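Soluble lytic murein transglycosylase (Escherichia coli, PDB 1QSA) probably cleaves the glycosidic bonds between N-acetylmuramic acid and N-acetylglucosamine in periplasmic peptidoglycan, leaving a 1,6-anhydro bond on the muramic acid. Local coordinates at residues T101-C106 with P136-K141; Q344-R349 with I360-E365. One frame throughout, in Å; residues are numbered along the deposited sequence. Where two conformers were deposited one is given.

Contact 1: T101-C106 with P136-K141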
# COMPACT_ATOMS: atom_id res chain seq x y z
N THR A 101 18.46 5.82 7.75
CA THR A 101 18.21 4.60 6.98
C THR A 101 18.83 3.38 7.62
O THR A 101 19.79 3.49 8.37
CB THR A 101 18.73 4.71 5.55
OG1 THR A 101 20.17 4.78 5.56
CG2 THR A 101 18.18 5.97 4.89
N THR A 102 18.29 2.21 7.30
CA THR A 102 18.82 0.98 7.84
C THR A 102 20.27 0.78 7.43
O THR A 102 21.11 0.44 8.27
CB THR A 102 18.00 -0.24 7.40
OG1 THR A 102 16.63 -0.02 7.77
CG2 THR A 102 18.49 -1.48 8.11
N GLU A 103 20.57 1.04 6.16
CA GLU A 103 21.94 0.87 5.65
C GLU A 103 22.91 1.77 6.42
O GLU A 103 23.96 1.30 6.88
CB GLU A 103 22.03 1.15 4.15
CG GLU A 103 23.41 0.87 3.58
CD GLU A 103 23.52 1.16 2.09
OE1 GLU A 103 22.49 1.49 1.45
OE2 GLU A 103 24.65 1.07 1.57
N ALA A 104 22.53 3.03 6.62
CA ALA A 104 23.37 3.97 7.38
C ALA A 104 23.51 3.51 8.84
O ALA A 104 24.57 3.68 9.44
CB ALA A 104 22.80 5.39 7.31
N GLN A 105 22.46 2.91 9.40
CA GLN A 105 22.51 2.44 10.79
C GLN A 105 23.50 1.27 10.91
O GLN A 105 24.25 1.19 11.88
CB GLN A 105 21.12 2.03 11.28
CG GLN A 105 20.20 3.24 11.47
CD GLN A 105 18.75 2.85 11.63
OE1 GLN A 105 18.42 1.66 11.73
NE2 GLN A 105 17.87 3.84 11.68
N CYS A 106 23.49 0.39 9.91
CA CYS A 106 24.41 -0.75 9.88
C CYS A 106 25.84 -0.20 9.93
O CYS A 106 26.69 -0.68 10.67
CB CYS A 106 24.26 -1.55 8.59
SG CYS A 106 22.66 -2.38 8.34
N PRO A 136 20.27 -4.68 4.70
CA PRO A 136 21.31 -4.24 3.75
C PRO A 136 22.60 -5.06 3.85
O PRO A 136 22.97 -5.54 4.92
CB PRO A 136 21.56 -2.77 4.16
CG PRO A 136 20.21 -2.32 4.65
CD PRO A 136 19.74 -3.54 5.46
N ASN A 137 23.28 -5.19 2.71
CA ASN A 137 24.55 -5.92 2.64
C ASN A 137 25.53 -5.30 3.64
O ASN A 137 26.38 -6.00 4.19
CB ASN A 137 25.10 -5.89 1.21
CG ASN A 137 26.43 -6.61 1.07
OD1 ASN A 137 27.42 -6.02 0.66
ND2 ASN A 137 26.47 -7.90 1.41
N ALA A 138 25.38 -4.00 3.90
CA ALA A 138 26.24 -3.27 4.85
C ALA A 138 26.21 -3.87 6.27
O ALA A 138 27.16 -3.71 7.04
CB ALA A 138 25.83 -1.79 4.90
N CYS A 139 25.10 -4.51 6.63
CA CYS A 139 24.97 -5.10 7.96
C CYS A 139 25.73 -6.41 8.11
O CYS A 139 25.99 -6.84 9.24
CB CYS A 139 23.49 -5.32 8.33
SG CYS A 139 22.82 -4.06 9.49
N ASP A 140 26.10 -7.04 7.00
CA ASP A 140 26.80 -8.32 7.08
C ASP A 140 28.08 -8.25 7.91
O ASP A 140 28.30 -9.09 8.81
CB ASP A 140 27.06 -8.89 5.68
CG ASP A 140 25.76 -9.30 4.97
OD1 ASP A 140 24.72 -9.47 5.64
OD2 ASP A 140 25.80 -9.46 3.74
N LYS A 141 28.91 -7.24 7.66
CA LYS A 141 30.16 -7.10 8.41
C LYS A 141 29.89 -6.86 9.92
O LYS A 141 30.65 -7.32 10.78
CB LYS A 141 31.02 -5.97 7.81
CG LYS A 141 30.35 -4.59 7.78
CD LYS A 141 31.27 -3.57 7.07
CE LYS A 141 30.66 -2.18 7.02
NZ LYS A 141 29.42 -2.16 6.18
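Cys106 and Cys139 are joined by a disulfide, SG to SG 2.0 Å, which ties the N-terminal part of helix 102-114 to the beginning of helix 138-148 in the alpha-superhelix of Slt70. Its chi3 of -92° is close to a right angle, the usual value for a disulfide, and the negative sign makes the bridge left-handed. Cys106 CA and Cys139 CA stand 4.8 Å apart. Cys106 SG lies anti to its own carbonyl carbon (chi1 -65°), a setting that carries the sulfur across to Cys139 while Cys106 CB rests 4.0 Å from Ala138 CB. On the N-terminal side of the bridge the Pro136 ring packs against the helix start: its CD meets Thr102 CG2 at 3.6 Å, the two side chains nearly perpendicular, and its CB and CG lie on Glu103. The extended Glu103 chain passes Ala138, methylene CG against methyl CB. Leu128 of helix 118-129 touches Thr102 and Cys139, closing the contact from a third helix. Further out, Lys141 is held by Ala138 O, by Asn107 and by a cation-pi contact with Tyr110. Helix 102-114 itself is N-capped by Thr101, whose OG1 accepts from Ala104 N at 3.1 Å with an N-H...O angle of 157°.

Contact 2: Q344-R349 with I360-E365; sequences QLMQQR and IGEEYE. With SO4 (sulfate ion), chain B.
Met346, in the C-terminal part of helix 335-346, and Tyr364, in the loop after helix 351-359, bring their backbones nearest, Met346 CA to Tyr364 CA 6.7 Å. From there the Tyr364 ring reaches toward the chain that leaves the first helix. A chi1 of 177° swings the ring away from the tyrosine's backbone N, and the phenol extends until Tyr364 OH donates to Gln348 O at 2.6 Å. The bond meets a lone pair in the carbonyl plane, at a C=O...O angle of 136°, and the acceptor sits at the ring edge. Ring atom CE1 of Tyr364 also comes within 3.5 Å of Met346 O, approaching obliquely. A phenylalanine in place of Tyr364 would probably keep the ring packing but leave Gln348 O without its hydroxyl donor and the exit from the helix less firmly tied.

Met346 O is served by water: water 1 donates to it and accepts from Glu365 N, each at 2.9 Å, bridging the two backbones. The methionine side chain, bent at chi3, runs obliquely past Ile360, Met346 SD to Ile360 CD1 3.4 Å. Its terminal CE turns to Glu362, lying 3.7 Å from Glu362 CB and also near OE1; the other carboxylate oxygen, OE2, bonds His343. Arg349 meets the tyrosine hydroxyl through its CA, and its guanidinium finds other partners: a sulfate, probably from the crystallisation liquor, lies at its edge and takes only a weak bond from NE, whereas NH1 forms a salt bridge with Asp443. Arg448 and Tyr597 also bind the sulfate.

Pro353 and Ala357 of helix 351-359 touch the tyrosine from the intervening helix. That helix ends in a Schellman motif with Gly361 at C-prime, its positive phi favouring glycine. The arrangement is consistent with a helix-turn-helix hairpin of an alpha-superhelix, the following loop folding back on the first helix.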
# COMPACT_ATOMS: atom_id res chain seq x y z
N GLN A 344 -28.93 4.88 10.90
CA GLN A 344 -27.69 5.19 11.63
C GLN A 344 -26.52 5.17 10.65
O GLN A 344 -25.62 6.00 10.72
CB GLN A 344 -27.46 4.21 12.77
CG GLN A 344 -28.30 4.53 14.00
CD GLN A 344 -28.13 5.97 14.45
OE1 GLN A 344 -27.08 6.35 14.97
NE2 GLN A 344 -29.16 6.78 14.24
N LEU A 345 -26.54 4.21 9.73
CA LEU A 345 -25.48 4.08 8.74
C LEU A 345 -25.43 5.30 7.82
O LEU A 345 -24.34 5.78 7.49
CB LEU A 345 -25.66 2.80 7.91
CG LEU A 345 -25.07 1.51 8.48
CD1 LEU A 345 -25.43 0.35 7.57
CD2 LEU A 345 -23.56 1.65 8.60
N MET A 346 -26.59 5.80 7.43
CA MET A 346 -26.69 6.96 6.55
C MET A 346 -26.05 8.22 7.13
O MET A 346 -25.71 9.14 6.38
CB MET A 346 -28.15 7.25 6.21
CG MET A 346 -28.76 6.29 5.20
SD MET A 346 -30.56 6.49 5.09
CE MET A 346 -30.69 8.11 4.36
N GLN A 347 -25.91 8.28 8.45
CA GLN A 347 -25.31 9.43 9.12
C GLN A 347 -23.80 9.45 8.92
O GLN A 347 -23.14 10.47 9.16
CB GLN A 347 -25.65 9.42 10.61
CG GLN A 347 -27.13 9.64 10.89
CD GLN A 347 -27.49 9.54 12.36
OE1 GLN A 347 -28.66 9.39 12.71
NE2 GLN A 347 -26.49 9.61 13.23
N GLN A 348 -23.25 8.30 8.52
CA GLN A 348 -21.82 8.14 8.32
C GLN A 348 -21.38 8.38 6.89
O GLN A 348 -22.20 8.61 6.01
CB GLN A 348 -21.38 6.75 8.79
CG GLN A 348 -21.73 6.47 10.25
CD GLN A 348 -21.60 4.99 10.62
OE1 GLN A 348 -22.27 4.52 11.53
NE2 GLN A 348 -20.75 4.26 9.90
N ARG A 349 -20.07 8.30 6.67
CA ARG A 349 -19.48 8.55 5.36
C ARG A 349 -19.05 7.25 4.69
O ARG A 349 -18.60 6.33 5.36
CB ARG A 349 -18.26 9.46 5.55
CG ARG A 349 -17.55 9.92 4.29
CD ARG A 349 -16.22 10.62 4.65
NE ARG A 349 -15.31 9.70 5.34
CZ ARG A 349 -15.10 9.70 6.65
NH1 ARG A 349 -15.68 10.60 7.43
NH2 ARG A 349 -14.28 8.81 7.18
N ILE A 360 -33.25 2.06 1.32
CA ILE A 360 -34.54 2.55 1.81
C ILE A 360 -35.18 3.67 0.98
O ILE A 360 -36.18 4.26 1.39
CB ILE A 360 -34.49 2.95 3.29
CG1 ILE A 360 -33.48 4.07 3.52
CG2 ILE A 360 -34.19 1.73 4.13
CD1 ILE A 360 -33.31 4.41 4.99
N GLY A 361 -34.59 3.96 -0.18
CA GLY A 361 -35.13 4.97 -1.07
C GLY A 361 -35.03 6.41 -0.61
O GLY A 361 -35.87 7.24 -0.97
N GLU A 362 -34.01 6.72 0.18
CA GLU A 362 -33.80 8.08 0.66
C GLU A 362 -32.53 8.66 0.05
O GLU A 362 -31.63 7.93 -0.34
CB GLU A 362 -33.74 8.10 2.19
CG GLU A 362 -35.09 7.79 2.84
CD GLU A 362 -35.01 7.66 4.35
OE1 GLU A 362 -34.16 8.33 4.98
OE2 GLU A 362 -35.81 6.89 4.91
N GLU A 363 -32.51 9.97 -0.12
CA GLU A 363 -31.34 10.63 -0.69
C GLU A 363 -30.22 10.68 0.35
O GLU A 363 -30.46 10.98 1.52
CB GLU A 363 -31.71 12.03 -1.17
CG GLU A 363 -30.55 12.78 -1.81
CD GLU A 363 -31.00 13.91 -2.72
OE1 GLU A 363 -31.82 14.75 -2.29
OE2 GLU A 363 -30.52 13.95 -3.88
N TYR A 364 -29.02 10.29 -0.06
CA TYR A 364 -27.87 10.31 0.85
C TYR A 364 -27.40 11.76 1.04
O TYR A 364 -27.32 12.52 0.08
CB TYR A 364 -26.73 9.46 0.28
CG TYR A 364 -25.49 9.49 1.14
CD1 TYR A 364 -25.43 8.78 2.33
CD2 TYR A 364 -24.40 10.28 0.78
CE1 TYR A 364 -24.30 8.84 3.15
CE2 TYR A 364 -23.27 10.35 1.60
CZ TYR A 364 -23.23 9.63 2.78
OH TYR A 364 -22.15 9.73 3.62
N GLU A 365 -27.13 12.12 2.29
CA GLU A 365 -26.66 13.46 2.62
C GLU A 365 -25.15 13.50 2.78
O GLU A 365 -24.60 12.87 3.68
CB GLU A 365 -27.32 13.97 3.90
CG GLU A 365 -28.81 14.26 3.75
CD GLU A 365 -29.43 14.82 5.02
OE1 GLU A 365 -29.01 14.41 6.13
OE2 GLU A 365 -30.34 15.68 4.91
S SO4 B . -14.72 7.72 1.99
O1 SO4 B . -15.56 7.07 0.97
O2 SO4 B . -15.11 9.14 2.12
O3 SO4 B . -14.93 7.03 3.28
O4 SO4 B . -13.29 7.62 1.63
O HOH W 1 -27.55 10.31 4.48
O HOH W 2 -24.03 11.31 5.96

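Contacts 1 and 2 come in series along the single chain: residues 101-106 and 136-141 have met before residues 344-349 and 360-365 begin. Their centres are about 53 Å apart and their nearest atoms about 32 Å, so neither touches the other, and they sit on opposite sides of the chain's centre. They share no helix: contact 1 joins the N-terminal parts of helices 102-114 and 138-148, contact 2 the C-terminal part of helix 335-346 and the loop beyond helix 351-359. Both close short helical excursions in a mainly helical chain, one covalently, the other by a phenol, water and methionine packing. Both lie away from the predicted active-site residue Glu478, as local ties within the predominantly helical fold.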